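Local structure of ribosomal RNA methyltransferase, putative (2PLW) at residues 8-13 and 109-114. The protein probably transfers a methyl group from bound S-adenosylmethionine to a ribose 2'-hydroxyl of a uridine in ribosomal RNA. Residues are numbered along the deposited sequence; the frame is centred on the assembly and turned at random.
Sequences YKLIEL and IILSDA. With SAM (S-adenosylmethionine), chain C; SO4 (sulfate ion), chain B.
Lys9 reaches from its helix toward the carboxylate of Asp113 without quite meeting it: NZ stops 4.5 Å from OD1, beyond salt-bridge range. A water links the lysine to the other oxygen instead, accepting a bond of 2.6 Å from Lys9 NZ and donating one of 2.6 Å to Asp113 OD2. The long, flexible lysine suits this place, since it lets a partly exposed helix position send a positive charge toward a buried carboxylate. With CG anti to the backbone N (chi1 -164°), Asp113 holds its carboxylate between Lys9 and the cofactor. OD2 takes both the water and the amino group of S-adenosylmethionine, whose N lies 2.8 Å away; OD1 forms a salt bridge with Lys153, predicted to be the proton acceptor, and a hydrogen bond with Tyr190. Bonds to both oxygens fix how the carboxylate is turned. In this Rossmann-like class I methyltransferase fold, Asp113 follows the C-terminal end of the central parallel strand 107-112, where the cofactor pocket opens, and helix 7-17 packs on one face of the sheet. Deeper between the two, Leu10 and Leu111 cross at about a right angle, meeting methyl to methyl, CD1 to CD1 at 4.0 Å. Leucine's branched, wholly apolar end fills space between helix and strand without leaving a polar atom to be satisfied. Phe19, from a loop, touches both leucines, while Trp36, a cofactor-binding residue, touches both Leu10 and Asp113.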
loop_
_atom_site.group_PDB
_atom_site.type_symbol
_atom_site.label_atom_id
_atom_site.label_comp_id
_atom_site.label_asym_id
_atom_site.label_seq_id
_atom_site.Cartn_x
_atom_site.Cartn_y
_atom_site.Cartn_z
ATOM N N TYR A 8 -4.930 14.226 0.055
ATOM C CA TYR A 8 -5.983 14.427 1.051
ATOM C C TYR A 8 -6.668 13.138 1.495
ATOM O O TYR A 8 -7.193 13.087 2.598
ATOM C CB TYR A 8 -6.985 15.486 0.575
ATOM C CG TYR A 8 -6.281 16.829 0.500
ATOM C CD1 TYR A 8 -5.997 17.540 1.657
ATOM C CD2 TYR A 8 -5.861 17.354 -0.728
ATOM C CE1 TYR A 8 -5.326 18.765 1.617
ATOM C CE2 TYR A 8 -5.171 18.559 -0.790
ATOM C CZ TYR A 8 -4.911 19.262 0.389
ATOM O OH TYR A 8 -4.253 20.476 0.360
ATOM N N LYS A 9 -6.641 12.109 0.644
ATOM C CA LYS A 9 -7.117 10.774 1.043
ATOM C C LYS A 9 -6.210 10.165 2.106
ATOM O O LYS A 9 -6.683 9.516 3.010
ATOM C CB LYS A 9 -7.196 9.844 -0.175
ATOM C CG LYS A 9 -8.275 10.297 -1.155
ATOM C CD LYS A 9 -8.581 9.272 -2.244
ATOM C CE LYS A 9 -7.497 9.245 -3.287
ATOM N NZ LYS A 9 -8.002 8.902 -4.656
ATOM N N LEU A 10 -4.893 10.333 1.970
ATOM C CA LEU A 10 -3.994 9.789 2.998
ATOM C C LEU A 10 -4.101 10.570 4.298
ATOM O O LEU A 10 -4.121 9.995 5.389
ATOM C CB LEU A 10 -2.550 9.691 2.502
ATOM C CG LEU A 10 -1.621 8.993 3.519
ATOM C CD1 LEU A 10 -2.076 7.548 3.859
ATOM C CD2 LEU A 10 -0.220 8.966 2.961
ATOM N N ILE A 11 -4.201 11.895 4.180
ATOM C CA ILE A 11 -4.437 12.739 5.366
ATOM C C ILE A 11 -5.697 12.275 6.138
ATOM O O ILE A 11 -5.677 12.144 7.355
ATOM C CB ILE A 11 -4.516 14.232 4.953
ATOM C CG1 ILE A 11 -3.144 14.715 4.486
ATOM C CG2 ILE A 11 -5.048 15.095 6.107
ATOM C CD1 ILE A 11 -3.182 15.937 3.571
ATOM N N GLU A 12 -6.786 12.006 5.421
ATOM C CA GLU A 12 -8.016 11.515 6.021
ATOM C C GLU A 12 -7.783 10.161 6.706
ATOM O O GLU A 12 -8.194 9.952 7.842
ATOM C CB GLU A 12 -9.099 11.412 4.939
ATOM C CG GLU A 12 -10.399 10.770 5.370
ATOM C CD GLU A 12 -11.399 10.607 4.223
ATOM O OE1 GLU A 12 -11.167 11.163 3.114
ATOM O OE2 GLU A 12 -12.428 9.907 4.453
ATOM N N LEU A 13 -7.107 9.252 5.996
ATOM C CA LEU A 13 -6.826 7.927 6.526
ATOM C C LEU A 13 -6.014 7.994 7.818
ATOM O O LEU A 13 -6.355 7.335 8.803
ATOM C CB LEU A 13 -6.090 7.079 5.488
ATOM C CG LEU A 13 -6.967 6.488 4.377
ATOM C CD1 LEU A 13 -6.062 5.981 3.261
ATOM C CD2 LEU A 13 -7.848 5.374 4.930
ATOM N N ILE A 109 4.684 -0.333 7.769
ATOM C CA ILE A 109 3.462 0.202 7.218
ATOM C C ILE A 109 3.526 0.051 5.719
ATOM O O ILE A 109 4.469 0.548 5.072
ATOM C CB ILE A 109 3.265 1.701 7.582
ATOM C CG1 ILE A 109 3.333 1.901 9.095
ATOM C CG2 ILE A 109 1.961 2.207 7.003
ATOM C CD1 ILE A 109 3.544 3.389 9.521
ATOM N N ILE A 110 2.569 -0.689 5.180
ATOM C CA ILE A 110 2.501 -0.849 3.735
ATOM C C ILE A 110 1.173 -0.271 3.272
ATOM O O ILE A 110 0.117 -0.718 3.696
ATOM C CB ILE A 110 2.670 -2.319 3.315
ATOM C CG1 ILE A 110 4.082 -2.811 3.660
ATOM C CG2 ILE A 110 2.435 -2.474 1.796
ATOM C CD1 ILE A 110 4.254 -4.344 3.407
ATOM N N LEU A 111 1.271 0.729 2.413
ATOM C CA LEU A 111 0.114 1.439 1.872
ATOM C C LEU A 111 0.038 1.183 0.370
ATOM O O LEU A 111 1.059 1.148 -0.317
ATOM C CB LEU A 111 0.249 2.951 2.095
ATOM C CG LEU A 111 0.595 3.418 3.521
ATOM C CD1 LEU A 111 0.915 4.917 3.598
ATOM C CD2 LEU A 111 -0.527 3.076 4.505
ATOM N N SER A 112 -1.173 1.025 -0.135
ATOM C CA SER A 112 -1.362 0.962 -1.568
ATOM C C SER A 112 -2.526 1.827 -2.014
ATOM O O SER A 112 -3.671 1.621 -1.602
ATOM C CB SER A 112 -1.569 -0.478 -2.042
ATOM O OG SER A 112 -1.972 -0.468 -3.387
ATOM N N ASP A 113 -2.199 2.789 -2.866
ATOM C CA ASP A 113 -3.192 3.584 -3.583
ATOM C C ASP A 113 -3.224 3.155 -5.056
ATOM O O ASP A 113 -3.732 3.895 -5.911
ATOM C CB ASP A 113 -2.834 5.076 -3.473
ATOM C CG ASP A 113 -3.991 5.992 -3.852
ATOM O OD1 ASP A 113 -5.153 5.629 -3.545
ATOM O OD2 ASP A 113 -3.718 7.076 -4.435
ATOM N N ALA A 114 -2.709 1.959 -5.369
ATOM C CA ALA A 114 -2.674 1.481 -6.762
ATOM C C ALA A 114 -4.079 1.140 -7.272
ATOM O O ALA A 114 -4.960 0.786 -6.498
ATOM C CB ALA A 114 -1.769 0.241 -6.896
HETATM N N SAM C . -1.071 7.868 -4.169
HETATM C CA SAM C . -0.463 8.546 -5.362
HETATM C C SAM C . -0.090 9.998 -5.058
HETATM O O SAM C . -0.569 10.538 -4.060
HETATM O OXT SAM C . 0.696 10.648 -5.757
HETATM C CB SAM C . -1.438 8.468 -6.544
HETATM C CG SAM C . -1.497 7.019 -7.024
HETATM S SD SAM C . -2.254 6.777 -8.643
HETATM C CE SAM C . -3.959 7.135 -8.192
HETATM C "C5'" SAM C . -2.276 4.972 -8.798
HETATM C "C4'" SAM C . -0.903 4.443 -9.216
HETATM O "O4'" SAM C . -0.919 3.019 -9.084
HETATM C "C3'" SAM C . -0.485 4.746 -10.676
HETATM O "O3'" SAM C . 0.604 5.641 -10.719
HETATM C "C2'" SAM C . -0.106 3.372 -11.250
HETATM O "O2'" SAM C . 1.044 3.332 -12.088
HETATM C "C1'" SAM C . 0.084 2.550 -9.989
HETATM N N9 SAM C . -0.036 1.099 -10.143
HETATM C C8 SAM C . -1.081 0.368 -10.670
HETATM N N7 SAM C . -0.780 -0.943 -10.574
HETATM C C5 SAM C . 0.440 -1.049 -9.986
HETATM C C6 SAM C . 1.241 -2.136 -9.629
HETATM N N6 SAM C . 0.851 -3.382 -9.859
HETATM N N1 SAM C . 2.454 -1.927 -9.023
HETATM C C2 SAM C . 2.908 -0.650 -8.751
HETATM N N3 SAM C . 2.114 0.431 -9.089
HETATM C C4 SAM C . 0.916 0.227 -9.708
HETATM S S SO4 B . -1.939 21.836 -2.029
HETATM O O1 SO4 B . -2.949 20.780 -2.154
HETATM O O2 SO4 B . -2.545 22.927 -1.266
HETATM O O3 SO4 B . -0.746 21.360 -1.343
HETATM O O4 SO4 B . -1.519 22.256 -3.349
HETATM O O HOH W 1 -5.717 8.130 -5.688
#